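Local coordinates for protein pyruvate synthase subunit PorC (Thermotoga maritima MSB8, PDB 2RAA) that forms the gamma chain of pyruvate synthase, the four-chain enzyme that converts pyruvate and CoA to acetyl-CoA and CO2 while reducing ferredoxin, at residues R23-A28 with P98-G103; M38-A43 with A67-G72; V87-D92 with I109-T114; Q142-G147 with D187-A192. One frame throughout, in Å; residues are numbered along the deposited sequence. Where two conformers were deposited one is given.

Contact 1. Residues R23-A28 with P98-G103; sequences RWHGRA and PAIVEG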
loop_
_atom_site.group_PDB
_atom_site.type_symbol
_atom_site.label_atom_id
_atom_site.label_comp_id
_atom_site.label_asym_id
_atom_site.label_seq_id
_atom_site.Cartn_x
_atom_site.Cartn_y
_atom_site.Cartn_z
ATOM N N ARG A 23 -3.133 -6.934 -2.801
ATOM C CA ARG A 23 -2.210 -7.861 -2.148
ATOM C C ARG A 23 -0.924 -7.117 -1.882
ATOM O O ARG A 23 -0.369 -6.516 -2.773
ATOM C CB ARG A 23 -1.921 -9.070 -3.019
ATOM C CG ARG A 23 -0.986 -10.096 -2.359
ATOM C CD ARG A 23 -0.857 -11.314 -3.265
ATOM N NE ARG A 23 -0.067 -11.015 -4.443
ATOM C CZ ARG A 23 -0.096 -11.706 -5.572
ATOM N NH1 ARG A 23 -0.918 -12.739 -5.742
ATOM N NH2 ARG A 23 0.691 -11.326 -6.555
ATOM N N TRP A 24 -0.471 -7.161 -0.647
ATOM C CA TRP A 24 0.680 -6.378 -0.228
ATOM C C TRP A 24 1.829 -7.285 -0.052
ATOM O O TRP A 24 1.631 -8.394 0.454
ATOM C CB TRP A 24 0.470 -5.787 1.169
ATOM C CG TRP A 24 -0.646 -4.885 1.294
ATOM C CD1 TRP A 24 -1.946 -5.226 1.284
ATOM C CD2 TRP A 24 -0.590 -3.465 1.536
ATOM N NE1 TRP A 24 -2.722 -4.116 1.485
ATOM C CE2 TRP A 24 -1.918 -3.014 1.601
ATOM C CE3 TRP A 24 0.449 -2.538 1.655
ATOM C CZ2 TRP A 24 -2.245 -1.668 1.792
ATOM C CZ3 TRP A 24 0.140 -1.198 1.848
ATOM C CH2 TRP A 24 -1.194 -0.769 1.907
ATOM N N HIS A 25 3.033 -6.785 -0.353
ATOM C CA HIS A 25 4.269 -7.530 -0.119
ATOM C C HIS A 25 5.243 -6.627 0.611
ATOM O O HIS A 25 5.552 -5.538 0.163
ATOM C CB HIS A 25 4.880 -8.000 -1.415
ATOM C CG HIS A 25 3.995 -8.927 -2.175
ATOM N ND1 HIS A 25 4.147 -10.297 -2.138
ATOM C CD2 HIS A 25 2.927 -8.681 -2.971
ATOM C CE1 HIS A 25 3.216 -10.854 -2.894
ATOM N NE2 HIS A 25 2.458 -9.898 -3.405
ATOM N N GLY A 26 5.695 -7.098 1.756
ATOM C CA GLY A 26 6.640 -6.394 2.572
ATOM C C GLY A 26 7.320 -7.446 3.418
ATOM O O GLY A 26 7.021 -8.632 3.292
ATOM N N ARG A 27 8.237 -6.990 4.261
ATOM C CA ARG A 27 8.965 -7.835 5.199
ATOM C C ARG A 27 8.476 -7.503 6.605
ATOM O O ARG A 27 8.150 -6.329 6.901
ATOM C CB ARG A 27 10.469 -7.527 5.143
ATOM C CG ARG A 27 11.170 -7.759 3.800
ATOM C CD ARG A 27 12.697 -7.451 3.866
ATOM N NE ARG A 27 13.353 -7.674 2.570
ATOM C CZ ARG A 27 13.666 -8.876 2.080
ATOM N NH1 ARG A 27 13.412 -9.991 2.754
ATOM N NH2 ARG A 27 14.236 -8.973 0.894
ATOM N N ALA A 28 8.453 -8.517 7.465
ATOM C CA ALA A 28 8.121 -8.334 8.878
ATOM C C ALA A 28 8.821 -7.088 9.460
ATOM O O ALA A 28 10.056 -7.050 9.543
ATOM C CB ALA A 28 8.523 -9.557 9.659
ATOM N N PRO A 98 9.152 -11.797 -10.555
ATOM C CA PRO A 98 7.952 -12.134 -11.328
ATOM C C PRO A 98 6.895 -12.917 -10.526
ATOM O O PRO A 98 5.714 -12.871 -10.869
ATOM C CB PRO A 98 8.510 -12.968 -12.488
ATOM C CG PRO A 98 9.772 -13.563 -11.949
ATOM C CD PRO A 98 10.347 -12.512 -11.041
ATOM N N ALA A 99 7.314 -13.618 -9.470
ATOM C CA ALA A 99 6.391 -14.330 -8.583
ATOM C C ALA A 99 5.463 -13.359 -7.848
ATOM O O ALA A 99 4.315 -13.684 -7.535
ATOM C CB ALA A 99 7.175 -15.145 -7.566
ATOM N N ILE A 100 5.979 -12.161 -7.594
ATOM C CA ILE A 100 5.279 -11.139 -6.811
ATOM C C ILE A 100 4.115 -10.554 -7.597
ATOM O O ILE A 100 3.279 -9.868 -7.030
ATOM C CB ILE A 100 6.288 -10.003 -6.355
ATOM C CG1 ILE A 100 6.250 -9.818 -4.844
ATOM C CG2 ILE A 100 6.114 -8.693 -7.130
ATOM C CD1 ILE A 100 6.848 -11.048 -4.100
ATOM N N VAL A 101 4.067 -10.839 -8.897
ATOM C CA VAL A 101 3.072 -10.274 -9.802
ATOM C C VAL A 101 2.089 -11.340 -10.333
ATOM O O VAL A 101 1.246 -11.069 -11.191
ATOM C CB VAL A 101 3.803 -9.490 -10.910
ATOM C CG1 VAL A 101 2.993 -9.422 -12.185
ATOM C CG2 VAL A 101 4.189 -8.090 -10.402
ATOM N N GLU A 102 2.153 -12.535 -9.753
ATOM C CA GLU A 102 1.249 -13.614 -10.116
ATOM C C GLU A 102 -0.206 -13.251 -9.875
ATOM O O GLU A 102 -0.553 -12.749 -8.814
ATOM C CB GLU A 102 1.599 -14.884 -9.339
ATOM C CG GLU A 102 2.819 -15.597 -9.907
ATOM C CD GLU A 102 3.082 -16.950 -9.255
ATOM O OE1 GLU A 102 2.774 -17.099 -8.049
ATOM O OE2 GLU A 102 3.614 -17.854 -9.952
ATOM N N GLY A 103 -1.060 -13.501 -10.865
ATOM C CA GLY A 103 -2.488 -13.205 -10.746
ATOM C C GLY A 103 -2.880 -11.767 -11.050
ATOM O O GLY A 103 -4.077 -11.441 -11.122
#

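Contact 2. Residues M38-A43 with A67-G72; sequences MLAEAA and AFNRIG. With SO4 (sulfate ion), chain C.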
loop_
_atom_site.group_PDB
_atom_site.type_symbol
_atom_site.label_atom_id
_atom_site.label_comp_id
_atom_site.label_asym_id
_atom_site.label_seq_id
_atom_site.Cartn_x
_atom_site.Cartn_y
_atom_site.Cartn_z
HETATM N N MSE A 38 -5.622 -0.704 8.399
HETATM C CA MSE A 38 -6.095 0.680 8.383
HETATM C C MSE A 38 -6.981 0.989 7.195
HETATM O O MSE A 38 -7.978 1.715 7.286
HETATM C CB MSE A 38 -4.867 1.601 8.367
HETATM C CG MSE A 38 -5.119 2.965 8.941
HETATM SE SE MSE A 38 -3.551 4.109 8.894
HETATM C CE MSE A 38 -2.028 2.859 9.054
ATOM N N LEU A 39 -6.614 0.409 6.061
ATOM C CA LEU A 39 -7.368 0.606 4.868
ATOM C C LEU A 39 -8.719 -0.051 5.122
ATOM O O LEU A 39 -9.760 0.574 4.976
ATOM C CB LEU A 39 -6.637 -0.040 3.705
ATOM C CG LEU A 39 -7.430 -0.076 2.424
ATOM C CD1 LEU A 39 -7.867 1.346 2.057
ATOM C CD2 LEU A 39 -6.556 -0.719 1.366
ATOM N N ALA A 40 -8.682 -1.314 5.555
ATOM C CA ALA A 40 -9.896 -2.064 5.883
ATOM C C ALA A 40 -10.740 -1.253 6.873
ATOM O O ALA A 40 -11.929 -0.998 6.654
ATOM C CB ALA A 40 -9.531 -3.481 6.463
ATOM N N GLU A 41 -10.117 -0.828 7.954
ATOM C CA GLU A 41 -10.851 -0.004 8.951
ATOM C C GLU A 41 -11.495 1.222 8.343
ATOM O O GLU A 41 -12.629 1.545 8.676
ATOM C CB GLU A 41 -9.965 0.322 10.151
ATOM C CG GLU A 41 -10.061 -0.768 11.189
ATOM C CD GLU A 41 -8.905 -0.833 12.154
ATOM O OE1 GLU A 41 -8.064 0.105 12.182
ATOM O OE2 GLU A 41 -8.851 -1.860 12.883
ATOM N N ALA A 42 -10.823 1.866 7.399
ATOM C CA ALA A 42 -11.385 3.037 6.697
ATOM C C ALA A 42 -12.625 2.697 5.910
ATOM O O ALA A 42 -13.609 3.446 5.918
ATOM C CB ALA A 42 -10.370 3.575 5.755
ATOM N N ALA A 43 -12.569 1.591 5.165
ATOM C CA ALA A 43 -13.720 1.165 4.334
ATOM C C ALA A 43 -14.897 0.709 5.211
ATOM O O ALA A 43 -16.067 0.859 4.834
ATOM C CB ALA A 43 -13.291 0.058 3.360
ATOM N N ALA A 67 0.041 -9.283 3.045
ATOM C CA ALA A 67 -1.203 -8.907 3.701
ATOM C C ALA A 67 -2.201 -8.811 2.528
ATOM O O ALA A 67 -1.773 -8.816 1.391
ATOM C CB ALA A 67 -1.071 -7.593 4.441
ATOM N N PHE A 68 -3.504 -8.738 2.786
ATOM C CA PHE A 68 -4.508 -8.754 1.753
ATOM C C PHE A 68 -5.663 -7.898 2.162
ATOM O O PHE A 68 -5.968 -7.861 3.308
ATOM C CB PHE A 68 -5.056 -10.185 1.629
ATOM C CG PHE A 68 -3.988 -11.221 1.362
ATOM C CD1 PHE A 68 -3.313 -11.837 2.395
ATOM C CD2 PHE A 68 -3.655 -11.581 0.069
ATOM C CE1 PHE A 68 -2.315 -12.771 2.118
ATOM C CE2 PHE A 68 -2.663 -12.520 -0.184
ATOM C CZ PHE A 68 -1.999 -13.089 0.818
ATOM N N ASN A 69 -6.308 -7.212 1.223
ATOM C CA ASN A 69 -7.571 -6.534 1.473
ATOM C C ASN A 69 -8.541 -6.956 0.399
ATOM O O ASN A 69 -8.147 -7.087 -0.772
ATOM C CB ASN A 69 -7.488 -5.007 1.407
ATOM C CG ASN A 69 -6.668 -4.412 2.522
ATOM O OD1 ASN A 69 -5.506 -4.207 2.332
ATOM N ND2 ASN A 69 -7.273 -4.120 3.673
ATOM N N ARG A 70 -9.786 -7.183 0.825
ATOM C CA ARG A 70 -10.926 -7.294 -0.059
ATOM C C ARG A 70 -11.874 -6.255 0.447
ATOM O O ARG A 70 -12.088 -6.145 1.663
ATOM C CB ARG A 70 -11.562 -8.652 0.005
ATOM C CG ARG A 70 -10.605 -9.763 -0.420
ATOM C CD ARG A 70 -11.388 -11.026 -0.744
ATOM N NE ARG A 70 -10.582 -12.030 -1.436
ATOM C CZ ARG A 70 -9.972 -13.063 -0.851
ATOM N NH1 ARG A 70 -10.050 -13.278 0.465
ATOM N NH2 ARG A 70 -9.261 -13.907 -1.591
ATOM N N ILE A 71 -12.327 -5.406 -0.466
ATOM C CA ILE A 71 -13.234 -4.312 -0.123
ATOM C C ILE A 71 -14.398 -4.403 -1.128
ATOM O O ILE A 71 -14.159 -4.377 -2.303
ATOM C CB ILE A 71 -12.538 -2.994 -0.236
ATOM C CG1 ILE A 71 -11.443 -2.897 0.837
ATOM C CG2 ILE A 71 -13.553 -1.886 -0.082
ATOM C CD1 ILE A 71 -10.441 -1.870 0.582
ATOM N N GLY A 72 -15.624 -4.577 -0.650
ATOM C CA GLY A 72 -16.782 -4.834 -1.530
ATOM C C GLY A 72 -17.040 -3.591 -2.310
ATOM O O GLY A 72 -16.881 -2.476 -1.783
HETATM S S SO4 C . -8.927 -14.267 -5.414
HETATM O O1 SO4 C . -9.335 -15.138 -6.508
HETATM O O2 SO4 C . -7.984 -13.285 -5.979
HETATM O O3 SO4 C . -10.129 -13.610 -4.905
HETATM O O4 SO4 C . -8.280 -15.086 -4.381
#

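Contact 3. Residues V87-D92 with I109-T114; sequences VVVVID and ILLVNT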
loop_
_atom_site.group_PDB
_atom_site.type_symbol
_atom_site.label_atom_id
_atom_site.label_comp_id
_atom_site.label_asym_id
_atom_site.label_seq_id
_atom_site.Cartn_x
_atom_site.Cartn_y
_atom_site.Cartn_z
ATOM N N VAL A 87 -4.642 -5.052 -7.465
ATOM C CA VAL A 87 -3.474 -4.211 -7.213
ATOM C C VAL A 87 -2.505 -4.968 -6.369
ATOM O O VAL A 87 -2.908 -5.637 -5.443
ATOM C CB VAL A 87 -3.833 -2.914 -6.397
ATOM C CG1 VAL A 87 -2.601 -2.055 -6.120
ATOM C CG2 VAL A 87 -4.895 -2.069 -7.158
ATOM N N VAL A 88 -1.226 -4.860 -6.702
ATOM C CA VAL A 88 -0.135 -5.468 -5.932
ATOM C C VAL A 88 0.692 -4.308 -5.460
ATOM O O VAL A 88 1.016 -3.427 -6.247
ATOM C CB VAL A 88 0.714 -6.483 -6.786
ATOM C CG1 VAL A 88 1.967 -6.895 -6.063
ATOM C CG2 VAL A 88 -0.130 -7.741 -7.130
ATOM N N VAL A 89 1.014 -4.316 -4.166
ATOM C CA VAL A 89 1.695 -3.224 -3.494
ATOM C C VAL A 89 2.958 -3.800 -2.903
ATOM O O VAL A 89 2.903 -4.737 -2.132
ATOM C CB VAL A 89 0.840 -2.636 -2.348
ATOM C CG1 VAL A 89 1.569 -1.533 -1.640
ATOM C CG2 VAL A 89 -0.493 -2.143 -2.863
ATOM N N VAL A 90 4.106 -3.273 -3.299
ATOM C CA VAL A 90 5.382 -3.813 -2.852
ATOM C C VAL A 90 6.085 -2.700 -2.094
ATOM O O VAL A 90 6.571 -1.757 -2.672
ATOM C CB VAL A 90 6.212 -4.350 -4.055
ATOM C CG1 VAL A 90 7.600 -4.771 -3.623
ATOM C CG2 VAL A 90 5.474 -5.527 -4.710
ATOM N N ILE A 91 6.130 -2.816 -0.781
ATOM C CA ILE A 91 6.653 -1.748 0.026
ATOM C C ILE A 91 8.148 -1.876 0.255
ATOM O O ILE A 91 8.740 -1.007 0.929
ATOM C CB ILE A 91 5.879 -1.594 1.386
ATOM C CG1 ILE A 91 6.156 -2.734 2.354
ATOM C CG2 ILE A 91 4.377 -1.460 1.138
ATOM C CD1 ILE A 91 5.557 -2.484 3.703
ATOM N N ASP A 92 8.759 -2.944 -0.279
ATOM C CA ASP A 92 10.228 -3.107 -0.229
ATOM C C ASP A 92 10.745 -3.544 -1.592
ATOM O O ASP A 92 10.564 -4.705 -1.947
ATOM C CB ASP A 92 10.604 -4.119 0.839
ATOM C CG ASP A 92 12.101 -4.359 0.914
ATOM O OD1 ASP A 92 12.852 -3.945 0.006
ATOM O OD2 ASP A 92 12.529 -4.960 1.901
ATOM N N ILE A 109 -2.810 -2.747 -11.245
ATOM C CA ILE A 109 -1.742 -1.814 -10.877
ATOM C C ILE A 109 -0.682 -2.461 -10.040
ATOM O O ILE A 109 -0.968 -3.208 -9.132
ATOM C CB ILE A 109 -2.283 -0.596 -10.053
ATOM C CG1 ILE A 109 -3.260 0.218 -10.905
ATOM C CG2 ILE A 109 -1.144 0.293 -9.543
ATOM C CD1 ILE A 109 -3.838 1.446 -10.221
ATOM N N LEU A 110 0.560 -2.139 -10.340
ATOM C CA LEU A 110 1.675 -2.545 -9.509
ATOM C C LEU A 110 2.177 -1.242 -8.896
ATOM O O LEU A 110 2.606 -0.337 -9.604
ATOM C CB LEU A 110 2.736 -3.251 -10.326
ATOM C CG LEU A 110 4.051 -3.608 -9.678
ATOM C CD1 LEU A 110 3.871 -4.405 -8.385
ATOM C CD2 LEU A 110 4.872 -4.384 -10.714
ATOM N N LEU A 111 2.066 -1.147 -7.573
ATOM C CA LEU A 111 2.462 0.043 -6.833
ATOM C C LEU A 111 3.699 -0.340 -6.016
ATOM O O LEU A 111 3.694 -1.389 -5.344
ATOM C CB LEU A 111 1.290 0.513 -5.943
ATOM C CG LEU A 111 1.592 1.605 -4.900
ATOM C CD1 LEU A 111 2.046 2.909 -5.552
ATOM C CD2 LEU A 111 0.407 1.790 -3.946
ATOM N N VAL A 112 4.755 0.485 -6.086
ATOM C CA VAL A 112 6.055 0.159 -5.475
ATOM C C VAL A 112 6.697 1.346 -4.766
ATOM O O VAL A 112 6.619 2.477 -5.214
ATOM C CB VAL A 112 7.064 -0.425 -6.529
ATOM C CG1 VAL A 112 8.287 -1.050 -5.856
ATOM C CG2 VAL A 112 6.397 -1.489 -7.405
ATOM N N ASN A 113 7.334 1.044 -3.634
ATOM C CA ASN A 113 8.092 1.998 -2.825
ATOM C C ASN A 113 9.476 1.882 -3.383
ATOM O O ASN A 113 10.190 0.917 -3.110
ATOM C CB ASN A 113 8.106 1.591 -1.337
ATOM C CG ASN A 113 9.114 2.385 -0.506
ATOM O OD1 ASN A 113 9.377 3.542 -0.782
ATOM N ND2 ASN A 113 9.636 1.762 0.553
ATOM N N THR A 114 9.853 2.841 -4.203
ATOM C CA THR A 114 11.137 2.755 -4.838
ATOM C C THR A 114 11.556 4.085 -5.326
ATOM O O THR A 114 10.723 4.896 -5.699
ATOM C CB THR A 114 11.084 1.816 -6.059
ATOM O OG1 THR A 114 12.416 1.583 -6.536
ATOM C CG2 THR A 114 10.184 2.392 -7.186
#

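Contact 4. Residues Q142-G147 with D187-A192; sequences QEIKRG and DANKRA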
loop_
_atom_site.group_PDB
_atom_site.type_symbol
_atom_site.label_atom_id
_atom_site.label_comp_id
_atom_site.label_asym_id
_atom_site.label_seq_id
_atom_site.Cartn_x
_atom_site.Cartn_y
_atom_site.Cartn_z
ATOM N N GLN A 142 11.119 12.163 6.336
ATOM C CA GLN A 142 10.916 13.599 6.407
ATOM C C GLN A 142 9.786 13.980 7.355
ATOM O O GLN A 142 9.898 14.924 8.148
ATOM C CB GLN A 142 10.613 14.159 5.009
ATOM C CG GLN A 142 11.773 14.134 4.039
ATOM C CD GLN A 142 11.653 15.176 2.933
ATOM O OE1 GLN A 142 11.478 14.834 1.756
ATOM N NE2 GLN A 142 11.732 16.456 3.310
ATOM N N GLU A 143 8.689 13.245 7.263
ATOM C CA GLU A 143 7.490 13.648 7.956
ATOM C C GLU A 143 7.345 13.061 9.342
ATOM O O GLU A 143 7.035 13.807 10.299
ATOM C CB GLU A 143 6.254 13.317 7.102
ATOM C CG GLU A 143 6.157 14.108 5.803
ATOM C CD GLU A 143 6.165 15.640 5.995
ATOM O OE1 GLU A 143 5.797 16.177 7.072
ATOM O OE2 GLU A 143 6.528 16.311 5.018
ATOM N N ILE A 144 7.522 11.737 9.456
ATOM C CA ILE A 144 7.362 11.069 10.752
ATOM C C ILE A 144 8.728 10.727 11.395
ATOM O O ILE A 144 8.770 10.178 12.487
ATOM C CB ILE A 144 6.433 9.857 10.716
ATOM C CG1 ILE A 144 7.054 8.694 9.916
ATOM C CG2 ILE A 144 5.027 10.301 10.182
ATOM C CD1 ILE A 144 6.342 7.309 10.055
ATOM N N LYS A 145 9.813 11.048 10.706
ATOM C CA LYS A 145 11.140 10.767 11.205
ATOM C C LYS A 145 11.451 9.298 11.385
ATOM O O LYS A 145 12.222 8.944 12.247
ATOM C CB LYS A 145 11.351 11.531 12.514
ATOM C CG LYS A 145 11.242 13.053 12.324
ATOM C CD LYS A 145 11.374 13.758 13.667
ATOM C CE LYS A 145 11.200 15.275 13.591
ATOM N NZ LYS A 145 11.562 15.881 14.921
ATOM N N ARG A 146 10.877 8.467 10.534
ATOM C CA ARG A 146 11.082 7.016 10.532
ATOM C C ARG A 146 11.049 6.559 9.086
ATOM O O ARG A 146 10.270 7.074 8.301
ATOM C CB ARG A 146 9.914 6.292 11.212
ATOM C CG ARG A 146 9.964 6.092 12.683
ATOM C CD ARG A 146 9.887 7.372 13.447
ATOM N NE ARG A 146 9.174 7.224 14.710
ATOM C CZ ARG A 146 9.424 7.936 15.797
ATOM N NH1 ARG A 146 10.413 8.819 15.809
ATOM N NH2 ARG A 146 8.700 7.736 16.889
ATOM N N GLY A 147 11.815 5.544 8.749
ATOM C CA GLY A 147 11.798 5.024 7.396
ATOM C C GLY A 147 10.795 3.934 7.128
ATOM O O GLY A 147 10.948 3.197 6.157
ATOM N N ASP A 187 -0.540 14.928 13.109
ATOM C CA ASP A 187 -0.449 15.737 11.895
ATOM C C ASP A 187 0.689 15.267 11.005
ATOM O O ASP A 187 0.560 15.257 9.780
ATOM C CB ASP A 187 -0.299 17.220 12.241
ATOM C CG ASP A 187 -1.498 17.765 13.032
ATOM O OD1 ASP A 187 -2.663 17.406 12.728
ATOM O OD2 ASP A 187 -1.259 18.572 13.952
ATOM N N ALA A 188 1.784 14.860 11.628
ATOM C CA ALA A 188 2.944 14.385 10.892
ATOM C C ALA A 188 2.555 13.159 10.092
ATOM O O ALA A 188 2.953 13.013 8.927
ATOM C CB ALA A 188 4.095 14.063 11.845
ATOM N N ASN A 189 1.776 12.276 10.713
ATOM C CA ASN A 189 1.359 11.063 10.021
ATOM C C ASN A 189 0.386 11.377 8.878
ATOM O O ASN A 189 0.368 10.688 7.835
ATOM C CB ASN A 189 0.760 10.052 10.995
ATOM C CG ASN A 189 1.818 9.331 11.806
ATOM O OD1 ASN A 189 2.169 8.188 11.503
ATOM N ND2 ASN A 189 2.353 10.001 12.833
ATOM N N LYS A 190 -0.421 12.417 9.054
ATOM C CA LYS A 190 -1.397 12.778 8.016
ATOM C C LYS A 190 -0.663 13.397 6.859
ATOM O O LYS A 190 -1.051 13.195 5.716
ATOM C CB LYS A 190 -2.506 13.726 8.533
ATOM C CG LYS A 190 -3.159 13.241 9.854
ATOM C CD LYS A 190 -4.664 13.426 9.958
ATOM C CE LYS A 190 -5.091 14.770 10.479
ATOM N NZ LYS A 190 -6.568 14.724 10.729
ATOM N N ARG A 191 0.390 14.163 7.155
ATOM C CA ARG A 191 1.229 14.719 6.099
ATOM C C ARG A 191 1.908 13.607 5.327
ATOM O O ARG A 191 2.051 13.689 4.130
ATOM C CB ARG A 191 2.296 15.628 6.656
ATOM C CG ARG A 191 1.796 16.970 7.086
ATOM C CD ARG A 191 2.976 17.913 7.318
ATOM N NE ARG A 191 3.655 17.687 8.598
ATOM C CZ ARG A 191 3.232 18.181 9.758
ATOM N NH1 ARG A 191 2.126 18.915 9.813
ATOM N NH2 ARG A 191 3.908 17.933 10.873
ATOM N N ALA A 192 2.357 12.580 6.023
ATOM C CA ALA A 192 3.005 11.448 5.360
ATOM C C ALA A 192 2.004 10.793 4.400
ATOM O O ALA A 192 2.343 10.462 3.266
ATOM C CB ALA A 192 3.555 10.460 6.399
HETATM O O HOH W 1 6.707 16.316 9.875
#

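Contact 1. Residues R23-A28 with P98-G103
Glu102 O is gripped by both terminal nitrogens of Arg23, NH2 at 2.9 Å and NH1 at 3.1 Å. The NH2 donor lies in the carbonyl plane on a lone pair, whereas NH1 is tilted from that plane. Arg23 NH2 also reaches Ile100 O, 3.0 Å away, but from above that carbonyl's plane. Three N-H...O angles of 136 to 143° show bent bonds, consistent with one guanidinium end serving two carbonyls; NH1 additionally meets Val82 O. Arg23 extends from strand 19-27, inside the mixed sheet of an alpha/beta fold, to the short 3-10 turn 99-101 in the connection between the parallel strands 87-90 and 109-113. Its NE donates to His25 NE2 (2.9 Å), close to the imidazole plane, which restrains the ring's rotation. One face of that ring carries Ile100: CG1 stands 3.6 Å from the centroid of the His25 ring, 17° off the normal, in a CH-pi contact, and CD1 lies 3.4 Å from His25 ND1 toward the rim. A methionine in place of Arg23 would probably leave Glu102 O and Ile100 O without these donors and the His25 ring freer to turn.

Contact 2. Residues M38-A43 with A67-G72
Helix 32-45 belongs to a crossover that leaves strand 19-27 and returns in strand 50-55, and here it packs on strand 64-72, which lies between those two strands in the sheet and runs antiparallel to both. The first pair to meet is Leu39 and Asn69, with Leu39 CD2 3.8 Å from Asn69 OD1. The other end of the same amide faces the next helical residue, Asn69 ND2 lying 3.6 Å from Ala40 CB. These are packing contacts; no hydrogen bond joins the two segments. The amide's polar partners flank them: ND2 donates to Ser36 O, one turn earlier on the helix, and OD1 accepts from Trp24 NE1. With CG anti to the carbonyl carbon (chi1 -67°), the Asn69 side chain rises from the strand to span both partners. The short helix and strand axes are 9.0 Å apart and only 13° from parallel, which lets the contacts advance together along both elements. Thus, two residues on, Ile71 fits between Leu39 and Ala43: its CD1 reaches Leu39 CG at 4.0 Å, the two chains crossing at about a right angle, while Ile71 CG2 meets Ala43 CB, also at 4.0 Å. A leucine at Asn69 would probably leave Trp24 NE1 without its acceptor and Ser36 O without the side-chain donor, within a buried layer. Arg70, alternating to the other face of the strand, is hydrogen-bonded through NH1 to Gln51 OE1 and makes weak NH2 bonds to a sulfate, probably from the crystallisation liquor, which the backbone nitrogens of Glu83 and Asn84 also hold.

Contact 3. Residues V87-D92 with I109-T114
The Asn113 carboxamide meets Ile91 O at its edge: the oxygen lies exactly in the amide plane, 2.9 Å from ND2 with an N-H...O angle of 172°, though the donor stands above the plane of the accepting carbonyl. ND2 is also hydrogen-bonded to Thr137 OG1, and OD1 to Ala136 N. This amide closes the C-terminal end of two adjacent parallel strands, 87-90 and 109-113, at the middle of the mixed sheet of this alpha/beta fold. Their axes run 4.7 Å apart and 12° from parallel. The parallel pattern is explicit in the alternation of bonds: Val88 donates to Ile109 O and accepts from Leu111 N, and Val90 does the same with Leu111 O and Asn113 N. On one face of the sheet, Val87 lies beside Ile109 and Val89 beside Leu111; Val87, Val89 and Ile109 touch helix 150-161. The other face carries Val88, Val90, Leu110 and Val112. There the leucine, its CG anti to the backbone N (chi1 173°), swings across the strand gap. Its CD1 touches both valines, 3.9 Å from Val88 CG1 and 4.2 Å from Val90 CG2, with Val88 O 3.7 Å from Leu110 CD1.

Contact 4. Residues Q142-G147 with D187-A192
Ala188 lies opposite the end of helix 136-143, its CB 3.3 Å from Glu143 O and its own carbonyl O 3.6 Å from Ile144 CG2. That isoleucine branch also faces Asn189: its distances to the amide CG, OD1 and ND2 span only 3.7 to 3.8 Å, so the CG2 methyl rests against the whole group and not against one atom. Asn189 ND2 is turned to its polar partner, Val185 O, on its own helix. One step past Lys190, Arg191 supplies the charged link, a salt bridge from NE to Glu143 OE1 at 3.0 Å. The carboxylate oxygen is met on its syn side and sits almost in the guanidinium plane, yet the two planes are 65° apart and the N-H...O angle is only 136°. Glu143 bends at its second torsion (chi2 -57°), which folds the carboxylate back over the Arg191 CB. A water reinforces the join, donating to Glu143 O and OE1 and weakly accepting from Arg191 NH2. Ala192 closes the series, with its CB 4.0 Å from Glu143 CB and beside Ile144 CG2. The contact thus fastens the C-terminal end of helix 136-143, just before the chain turns at Lys145 with positive phi, to helix 183-199, whose Asn189 and Lys190 also pack on Ile173 of helix 166-176.

How the contacts relate
Contacts 2 and 3 are fully buried, contact 1 partly, and contact 4 lies at the surface. The first three share one mixed sheet, whose strand 19-27 stands between strands 64-72 and 87-90: the backbone of Trp24 in contact 1 bonds with that of Ala67 in contact 2, while His25 bonds with Val89 of contact 3 and Arg27 forms a salt bridge with Asp92. Contacts 2 and 3 do not touch. Chemistry follows position: backbone bonds and aliphatic side chains between strands in contact 3, apolar packing round one amide in contact 2, an arginine reaching loop carbonyls in contact 1. Contact 4, about 25 Å from contact 1 between centres, instead joins helices through a hydrated salt bridge.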